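Local coordinates for histone acetyltransferase (Trypanosoma brucei brucei, PDB 6IF4), which probably transfers acetyl groups from acetyl-CoA to histone lysines as a MYST-family enzyme, this piece being its presumed Tudor (Tudor-knot) domain, at residues Ala21-Val26 / Leu35-His40; Val10-His15 / Ser55-Arg60. All blocks are in the same frame, centred on the assembly; numbering follows the deposited sequence.

Contact 1: residues Ala21-Val26 / Leu35-His40; sequences AIIQEV and LLYYVH
Gln24 and Glu25 both sit across from Tyr38, and the carbonyl of Tyr38 answers both of their amides. Gln24 N gives Tyr38 O a short bond of 2.6 Å, while Glu25 N adds only a weak one at 3.4 Å to the same Tyr38 O. The return bond runs from Tyr38 N to Glu25 O at 2.9 Å. Before the irregularity, Ile22 and His40 form a regular hydrogen-bonded pair, each amide to the other's carbonyl.

The extra residue lays Gln24 over the neighbouring strand. With CG beside the backbone N (chi1 -71°) and a bend at chi2, its amide lies between the edge of the Tyr38 ring and His40 CB: Gln24 NE2 is in the ring plane, 3.7 Å from Tyr38 CD2, and Gln24 OE1 rests 3.7 Å from His40 CB. The imidazole is anchored elsewhere, His40 ND1 bonding Asp49, and the Tyr38 ring meets Trp51 at a slant.

Ile23, Val26, Tyr37 and Val39 share the face opposite Ile22, Glu25, Tyr38 and His40. Val26 lies beside Tyr37, pointing the same way, and its CG2 reaches the ring edge, 3.6 Å from Tyr37 CD1; Ile23 CD1 comes obliquely to the same Tyr37 CD1 at 3.9 Å. On this same side Phe4 meets the Tyr37 ring edge-to-face.

The two segments run antiparallel, but twist brings their directions to 136°. This is a classic beta bulge in a strongly twisted hairpin, 18-28 with 35-41, at the middle of the small SH3-like beta barrel of the Tudor-knot domain.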
ATOM      1  N   ALA B  21      -4.288  -6.226   2.302  1.00 13.30           N
ATOM      2  CA  ALA B  21      -3.117  -6.104   1.450  1.00 15.88           C
ATOM      3  C   ALA B  21      -1.860  -6.208   2.303  1.00 15.66           C
ATOM      4  O   ALA B  21      -1.917  -6.277   3.534  1.00 19.48           O
ATOM      5  CB  ALA B  21      -3.149  -4.788   0.662  1.00 16.99           C
ATOM      6  N   ILE B  22      -0.715  -6.206   1.626  1.00 16.21           N
ATOM      7  CA  ILE B  22       0.594  -6.229   2.262  1.00 14.04           C
ATOM      8  C   ILE B  22       1.480  -5.263   1.492  1.00 14.60           C
ATOM      9  O   ILE B  22       1.321  -5.075   0.283  1.00 16.53           O
ATOM     10  CB  ILE B  22       1.217  -7.650   2.283  1.00 25.84           C
ATOM     11  CG1 ILE B  22       0.355  -8.623   3.087  1.00 40.75           C
ATOM     12  CG2 ILE B  22       2.631  -7.632   2.852  1.00 25.74           C
ATOM     13  CD1 ILE B  22       0.726 -10.078   2.878  1.00 44.69           C
ATOM     14  N   ILE B  23       2.400  -4.625   2.198  1.00 20.32           N
ATOM     15  CA  ILE B  23       3.317  -3.682   1.576  1.00 22.80           C
ATOM     16  C   ILE B  23       4.548  -4.436   1.092  1.00 24.10           C
ATOM     17  O   ILE B  23       5.259  -5.066   1.883  1.00 22.50           O
ATOM     18  CB  ILE B  23       3.676  -2.551   2.541  1.00 22.41           C
ATOM     19  CG1 ILE B  23       2.454  -1.641   2.641  1.00 22.85           C
ATOM     20  CG2 ILE B  23       4.888  -1.777   2.050  1.00 13.56           C
ATOM     21  CD1 ILE B  23       2.585  -0.580   3.604  1.00 24.17           C
ATOM     22  N   GLN B  24       4.796  -4.372  -0.215  1.00 22.16           N
ATOM     23  CA  GLN B  24       5.920  -5.072  -0.816  1.00 15.20           C
ATOM     24  C   GLN B  24       7.183  -4.242  -0.837  1.00 14.40           C
ATOM     25  O   GLN B  24       8.281  -4.795  -0.707  1.00 23.78           O
ATOM     26  CB  GLN B  24       5.595  -5.447  -2.263  1.00 25.82           C
ATOM     27  CG  GLN B  24       4.562  -6.536  -2.446  1.00 38.53           C
ATOM     28  CD  GLN B  24       4.892  -7.426  -3.626  1.00 42.79           C
ATOM     29  OE1 GLN B  24       4.459  -8.580  -3.695  1.00 46.53           O
ATOM     30  NE2 GLN B  24       5.691  -6.902  -4.552  1.00 40.74           N
ATOM     31  N   GLU B  25       7.046  -2.926  -0.965  1.00 19.03           N
ATOM     32  CA  GLU B  25       8.183  -2.039  -1.133  1.00 21.51           C
ATOM     33  C   GLU B  25       7.799  -0.661  -0.627  1.00 20.91           C
ATOM     34  O   GLU B  25       6.623  -0.290  -0.622  1.00 14.02           O
ATOM     35  CB  GLU B  25       8.620  -1.930  -2.605  1.00 21.60           C
ATOM     36  CG  GLU B  25       9.169  -3.199  -3.225  1.00 25.71           C
ATOM     37  CD  GLU B  25      10.515  -3.594  -2.656  1.00 34.27           C
ATOM     38  OE1 GLU B  25      11.194  -2.724  -2.072  1.00 37.93           O
ATOM     39  OE2 GLU B  25      10.895  -4.775  -2.796  1.00 40.05           O
ATOM     40  N   VAL B  26       8.805   0.084  -0.189  1.00 22.88           N
ATOM     41  CA  VAL B  26       8.654   1.479   0.194  1.00 21.65           C
ATOM     42  C   VAL B  26       9.648   2.286  -0.627  1.00 28.36           C
ATOM     43  O   VAL B  26      10.786   1.851  -0.839  1.00 32.63           O
ATOM     44  CB  VAL B  26       8.886   1.679   1.707  1.00 21.41           C
ATOM     45  CG1 VAL B  26       8.863   3.157   2.070  1.00 31.09           C
ATOM     46  CG2 VAL B  26       7.841   0.917   2.508  1.00 19.48           C
ATOM     47  N   LEU B  35       6.401   9.382   1.057  1.00 29.75           N
ATOM     48  CA  LEU B  35       6.631   7.928   0.962  1.00 24.52           C
ATOM     49  C   LEU B  35       5.494   7.326   0.133  1.00 21.30           C
ATOM     50  O   LEU B  35       4.380   7.700   0.355  1.00 23.94           O
ATOM     51  CB  LEU B  35       6.638   7.332   2.359  1.00 30.62           C
ATOM     52  CG  LEU B  35       7.925   7.544   3.136  1.00 42.97           C
ATOM     53  CD1 LEU B  35       7.844   6.963   4.523  1.00 46.73           C
ATOM     54  CD2 LEU B  35       9.086   6.953   2.410  1.00 45.08           C
ATOM     55  N   LEU B  36       5.842   6.460  -0.805  1.00 15.72           N
ATOM     56  CA  LEU B  36       4.874   5.680  -1.602  1.00 13.55           C
ATOM     57  C   LEU B  36       5.140   4.197  -1.327  1.00 19.55           C
ATOM     58  O   LEU B  36       6.265   3.810  -1.158  1.00 17.38           O
ATOM     59  CB  LEU B  36       4.978   6.000  -3.086  1.00 27.95           C
ATOM     60  CG  LEU B  36       4.712   7.450  -3.442  1.00 21.16           C
ATOM     61  CD1 LEU B  36       4.884   7.689  -4.919  1.00 21.40           C
ATOM     62  CD2 LEU B  36       3.358   7.866  -2.972  1.00 16.75           C
ATOM     63  N   TYR B  37       4.072   3.438  -1.323  1.00 15.18           N
ATOM     64  CA  TYR B  37       4.107   2.034  -0.950  1.00 16.30           C
ATOM     65  C   TYR B  37       3.608   1.191  -2.110  1.00 19.34           C
ATOM     66  O   TYR B  37       2.549   1.473  -2.677  1.00 19.44           O
ATOM     67  CB  TYR B  37       3.254   1.791   0.299  1.00 15.72           C
ATOM     68  CG  TYR B  37       3.559   2.752   1.431  1.00 14.90           C
ATOM     69  CD1 TYR B  37       4.573   2.485   2.341  1.00 14.06           C
ATOM     70  CD2 TYR B  37       2.842   3.935   1.578  1.00 23.52           C
ATOM     71  CE1 TYR B  37       4.861   3.360   3.367  1.00 16.22           C
ATOM     72  CE2 TYR B  37       3.123   4.817   2.604  1.00 21.21           C
ATOM     73  CZ  TYR B  37       4.132   4.523   3.497  1.00 18.17           C
ATOM     74  OH  TYR B  37       4.419   5.396   4.519  1.00 20.18           O
ATOM     75  N   TYR B  38       4.372   0.161  -2.458  1.00 16.27           N
ATOM     76  CA  TYR B  38       3.954  -0.805  -3.464  1.00 11.55           C
ATOM     77  C   TYR B  38       3.196  -1.900  -2.730  1.00 21.46           C
ATOM     78  O   TYR B  38       3.797  -2.709  -2.017  1.00 22.33           O
ATOM     79  CB  TYR B  38       5.153  -1.374  -4.216  1.00 16.29           C
ATOM     80  CG  TYR B  38       4.776  -2.097  -5.487  1.00 17.42           C
ATOM     81  CD1 TYR B  38       4.165  -1.422  -6.534  1.00 19.92           C
ATOM     82  CD2 TYR B  38       5.026  -3.454  -5.638  1.00 18.67           C
ATOM     83  CE1 TYR B  38       3.816  -2.077  -7.700  1.00 21.41           C
ATOM     84  CE2 TYR B  38       4.680  -4.119  -6.798  1.00 17.87           C
ATOM     85  CZ  TYR B  38       4.075  -3.425  -7.826  1.00 20.15           C
ATOM     86  OH  TYR B  38       3.728  -4.082  -8.984  1.00 24.64           O
ATOM     87  N   VAL B  39       1.881  -1.917  -2.893  1.00 15.85           N
ATOM     88  CA  VAL B  39       1.023  -2.807  -2.124  1.00 23.06           C
ATOM     89  C   VAL B  39       0.634  -3.990  -2.992  1.00 22.45           C
ATOM     90  O   VAL B  39       0.469  -3.863  -4.213  1.00 20.36           O
ATOM     91  CB  VAL B  39      -0.219  -2.066  -1.586  1.00 22.03           C
ATOM     92  CG1 VAL B  39       0.174  -0.698  -1.039  1.00 15.63           C
ATOM     93  CG2 VAL B  39      -1.293  -1.932  -2.654  1.00 36.54           C
ATOM     94  N   HIS B  40       0.531  -5.154  -2.367  1.00 17.57           N
ATOM     95  CA  HIS B  40      -0.019  -6.340  -3.001  1.00 17.50           C
ATOM     96  C   HIS B  40      -1.322  -6.694  -2.304  1.00 22.91           C
ATOM     97  O   HIS B  40      -1.354  -6.836  -1.076  1.00 15.66           O
ATOM     98  CB  HIS B  40       0.962  -7.514  -2.932  1.00 16.01           C
ATOM     99  CG  HIS B  40       0.357  -8.828  -3.319  1.00 17.11           C
ATOM    100  ND1 HIS B  40      -0.071  -9.100  -4.601  1.00 13.31           N
ATOM    101  CD2 HIS B  40       0.109  -9.946  -2.596  1.00 22.94           C
ATOM    102  CE1 HIS B  40      -0.562 -10.325  -4.650  1.00 18.77           C
ATOM    103  NE2 HIS B  40      -0.464 -10.862  -3.446  1.00 16.72           N
TER

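Contact 2: residues Val10-His15 / Ser55-Arg60; sequences VYATLH and SALRER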
ATOM      1  N   VAL B  10      -1.882  -4.408   5.888  1.00 17.22           N
ATOM      2  CA  VAL B  10      -2.640  -3.167   5.815  1.00 13.71           C
ATOM      3  C   VAL B  10      -3.965  -3.441   5.115  1.00 18.15           C
ATOM      4  O   VAL B  10      -4.201  -4.522   4.572  1.00 19.63           O
ATOM      5  CB  VAL B  10      -1.874  -2.059   5.060  1.00 16.00           C
ATOM      6  CG1 VAL B  10      -0.563  -1.711   5.766  1.00 13.91           C
ATOM      7  CG2 VAL B  10      -1.627  -2.485   3.621  1.00 17.00           C
ATOM      8  N   TYR B  11      -4.837  -2.440   5.154  1.00 15.65           N
ATOM      9  CA  TYR B  11      -5.977  -2.345   4.259  1.00 14.63           C
ATOM     10  C   TYR B  11      -5.670  -1.268   3.231  1.00 16.70           C
ATOM     11  O   TYR B  11      -5.181  -0.191   3.581  1.00 17.89           O
ATOM     12  CB  TYR B  11      -7.262  -1.993   5.008  1.00 17.45           C
ATOM     13  CG  TYR B  11      -7.836  -3.116   5.846  1.00 22.72           C
ATOM     14  CD1 TYR B  11      -8.463  -4.204   5.251  1.00 16.59           C
ATOM     15  CD2 TYR B  11      -7.760  -3.081   7.231  1.00 28.32           C
ATOM     16  CE1 TYR B  11      -8.993  -5.229   6.015  1.00 17.88           C
ATOM     17  CE2 TYR B  11      -8.286  -4.101   8.003  1.00 29.02           C
ATOM     18  CZ  TYR B  11      -8.900  -5.171   7.391  1.00 22.50           C
ATOM     19  OH  TYR B  11      -9.422  -6.187   8.160  1.00 30.95           O
ATOM     20  N   ALA B  12      -5.952  -1.561   1.968  1.00 13.05           N
ATOM     21  CA  ALA B  12      -5.659  -0.640   0.881  1.00 12.56           C
ATOM     22  C   ALA B  12      -6.901  -0.456   0.026  1.00 14.30           C
ATOM     23  O   ALA B  12      -7.613  -1.420  -0.268  1.00 18.73           O
ATOM     24  CB  ALA B  12      -4.498  -1.140   0.014  1.00 12.19           C
ATOM     25  N   THR B  13      -7.167   0.788  -0.358  1.00 14.75           N
ATOM     26  CA  THR B  13      -8.286   1.042  -1.246  1.00 15.14           C
ATOM     27  C   THR B  13      -7.993   0.485  -2.633  1.00 22.93           C
ATOM     28  O   THR B  13      -6.849   0.476  -3.104  1.00 17.72           O
ATOM     29  CB  THR B  13      -8.591   2.537  -1.343  1.00 18.57           C
ATOM     30  OG1 THR B  13      -7.443   3.231  -1.845  1.00 15.84           O
ATOM     31  CG2 THR B  13      -8.969   3.091   0.019  1.00 16.59           C
ATOM     32  N   LEU B  14      -9.050   0.027  -3.291  1.00 19.74           N
ATOM     33  CA  LEU B  14      -8.951  -0.449  -4.665  1.00 22.44           C
ATOM     34  C   LEU B  14     -10.335  -0.275  -5.263  1.00 22.09           C
ATOM     35  O   LEU B  14     -11.254  -1.026  -4.918  1.00 27.98           O
ATOM     36  CB  LEU B  14      -8.501  -1.907  -4.716  1.00 24.07           C
ATOM     37  CG  LEU B  14      -8.639  -2.636  -6.054  1.00 23.97           C
ATOM     38  CD1 LEU B  14      -7.758  -1.990  -7.106  1.00 25.50           C
ATOM     39  CD2 LEU B  14      -8.298  -4.116  -5.894  1.00 26.01           C
ATOM     40  N   HIS B  15     -10.481   0.718  -6.138  1.00 31.49           N
ATOM     41  CA  HIS B  15     -11.783   1.076  -6.689  1.00 39.34           C
ATOM     42  C   HIS B  15     -12.774   1.380  -5.566  1.00 42.20           C
ATOM     43  O   HIS B  15     -13.856   0.795  -5.472  1.00 35.41           O
ATOM     44  CB  HIS B  15     -12.291  -0.009  -7.633  1.00 46.18           C
ATOM     45  CG  HIS B  15     -11.364  -0.276  -8.776  1.00 48.76           C
ATOM     46  ND1 HIS B  15     -10.771  -1.504  -8.985  1.00 48.39           N
ATOM     47  CD2 HIS B  15     -10.916   0.530  -9.767  1.00 49.99           C
ATOM     48  CE1 HIS B  15     -10.005  -1.443 -10.058  1.00 49.82           C
ATOM     49  NE2 HIS B  15     -10.074  -0.219 -10.552  1.00 49.97           N
ATOM     50  N   SER B  55      -2.318   7.892   2.228  1.00 15.38           N
ATOM     51  CA  SER B  55      -3.726   8.256   2.372  1.00 21.59           C
ATOM     52  C   SER B  55      -4.668   7.157   1.900  1.00 20.46           C
ATOM     53  O   SER B  55      -5.863   7.209   2.206  1.00 17.40           O
ATOM     54  CB  SER B  55      -4.018   9.551   1.609  1.00 23.36           C
ATOM     55  OG  SER B  55      -3.490   9.505   0.297  1.00 19.53           O
ATOM     56  N   ALA B  56      -4.166   6.178   1.152  1.00 14.28           N
ATOM     57  CA  ALA B  56      -4.977   5.067   0.679  1.00 19.30           C
ATOM     58  C   ALA B  56      -4.875   3.837   1.570  1.00 20.69           C
ATOM     59  O   ALA B  56      -5.500   2.816   1.263  1.00 15.78           O
ATOM     60  CB  ALA B  56      -4.580   4.694  -0.754  1.00 17.13           C
ATOM     61  N   LEU B  57      -4.127   3.913   2.669  1.00 15.34           N
ATOM     62  CA  LEU B  57      -3.820   2.749   3.485  1.00 16.57           C
ATOM     63  C   LEU B  57      -4.361   2.907   4.901  1.00 17.78           C
ATOM     64  O   LEU B  57      -4.528   4.016   5.412  1.00 14.78           O
ATOM     65  CB  LEU B  57      -2.305   2.500   3.554  1.00 18.15           C
ATOM     66  CG  LEU B  57      -1.552   2.332   2.234  1.00 18.87           C
ATOM     67  CD1 LEU B  57      -0.078   2.069   2.501  1.00 13.12           C
ATOM     68  CD2 LEU B  57      -2.156   1.212   1.411  1.00 18.30           C
ATOM     69  N   ARG B  58      -4.602   1.760   5.533  1.00 17.00           N
ATOM     70  CA  ARG B  58      -4.987   1.670   6.930  1.00 15.79           C
ATOM     71  C   ARG B  58      -4.231   0.509   7.552  1.00 24.46           C
ATOM     72  O   ARG B  58      -3.956  -0.490   6.885  1.00 15.74           O
ATOM     73  CB  ARG B  58      -6.495   1.423   7.110  1.00 21.85           C
ATOM     74  CG  ARG B  58      -7.400   2.560   6.705  1.00 25.62           C
ATOM     75  CD  ARG B  58      -8.782   2.384   7.321  1.00 28.20           C
ATOM     76  NE  ARG B  58      -9.441   1.145   6.911  1.00 30.08           N
ATOM     77  CZ  ARG B  58      -9.634   0.096   7.707  1.00 28.49           C
ATOM     78  NH1 ARG B  58      -9.206   0.118   8.961  1.00 39.97           N
ATOM     79  NH2 ARG B  58     -10.254  -0.981   7.245  1.00 26.89           N
ATOM     80  N   GLU B  59      -3.900   0.643   8.832  1.00 20.98           N
ATOM     81  CA  GLU B  59      -3.360  -0.490   9.569  1.00 22.80           C
ATOM     82  C   GLU B  59      -4.370  -1.628   9.563  1.00 20.31           C
ATOM     83  O   GLU B  59      -5.583  -1.411   9.515  1.00 23.38           O
ATOM     84  CB  GLU B  59      -3.039  -0.097  11.012  1.00 34.15           C
ATOM     85  CG  GLU B  59      -1.769   0.707  11.201  1.00 42.57           C
ATOM     86  CD  GLU B  59      -1.512   1.029  12.662  1.00 48.48           C
ATOM     87  OE1 GLU B  59      -0.699   1.936  12.939  1.00 52.16           O
ATOM     88  OE2 GLU B  59      -2.126   0.377  13.536  1.00 48.02           O
ATOM     89  N   ARG B  60      -3.855  -2.851   9.608  1.00 21.72           N
ATOM     90  CA  ARG B  60      -4.698  -4.061   9.655  1.00 17.25           C
ATOM     91  C   ARG B  60      -4.187  -4.980  10.774  1.00 27.59           C
ATOM     92  O   ARG B  60      -3.097  -5.483  10.662  1.00 30.77           O
ATOM     93  CB  ARG B  60      -4.756  -4.755   8.293  1.00 23.05           C
ATOM     94  CG  ARG B  60      -5.461  -6.104   8.286  1.00 22.50           C
ATOM     95  CD  ARG B  60      -5.713  -6.760   6.941  1.00 20.39           C
ATOM     96  NE  ARG B  60      -4.583  -7.033   6.097  1.00 14.44           N
ATOM     97  CZ  ARG B  60      -4.006  -8.214   5.941  1.00 23.91           C
ATOM     98  NH1 ARG B  60      -4.463  -9.251   6.597  1.00 19.36           N
ATOM     99  NH2 ARG B  60      -2.971  -8.357   5.141  1.00 14.81           N
TER
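Closure of the small SH3-like barrel falls to this pairing, in which the short C-terminal strand 57-59 comes back antiparallel to the first strand, 9-13, at 160°. The central rung is Tyr11 with Arg58, joined by two bonds: Tyr11 N to Arg58 O at 2.8 Å, and Arg58 N to Tyr11 O. Two residues along, Thr13 N reaches Ala56 O at 3.1 Å, which ties the 3-10 turn ahead of strand 57-59 onto the end of strand 9-13.

On the outer side, the Tyr11 ring lies between two arginines. Over one face the Arg58 guanidinium lies almost flat, its plane 16° from that of the ring; Arg58 NH2 hangs 3.3 Å from Tyr11 CD2, near the CB end of the ring rather than over its centre. Arg58 also makes a cation-pi contact with Phe18. Over the opposite face runs the aliphatic part of Arg60. Arg60 CD makes a CH-pi contact 3.7 Å from the centroid of the Tyr11 ring, and Arg60 CG lies 3.5 Å from Tyr11 CE2. CG of Arg60 is anti to the backbone N (chi1 173°), which carries the chain across the ring before a bend at chi3 turns the guanidinium back to the strand. There Arg60 NE bonds Val10 O at 3.0 Å, meeting the oxygen from above its carbonyl plane.

Toward the interior, Ala12 CB touches Leu57 CD2 at 3.6 Å. Leu57 goes on to Phe4, Tyr37 and Val39, while Ala12 packs on Ala21 and Leu52. Strand 9-13 thus lies between 57-59 and 18-28, and the Arg60 side chain reaches past it to bond Ala21 O through NH2.

Overall arrangement
Contact 1 is nested within the chain loop that contact 2 closes, and their centres lie 10 Å apart in one antiparallel sheet where strands 18-28 and 9-13 are neighbours. Ala21 of contact 1 is shared, its N bonding Val10 O of contact 2. Contact 1 lies nearer the chain centre and pairs strands consecutive in sequence; contact 2 unites the two ends of the domain. Both are partly buried, with apolar interiors (Ile23, Tyr37 and Val39; Val10, Ala12 and Leu57) and exposed charges at the surface (Glu25; Arg58 and Glu59). Outward, 21-26/35-40 has Gln24 packed against Tyr38 and His40, whereas 10-15/55-60 has a tyrosine flanked by arginines.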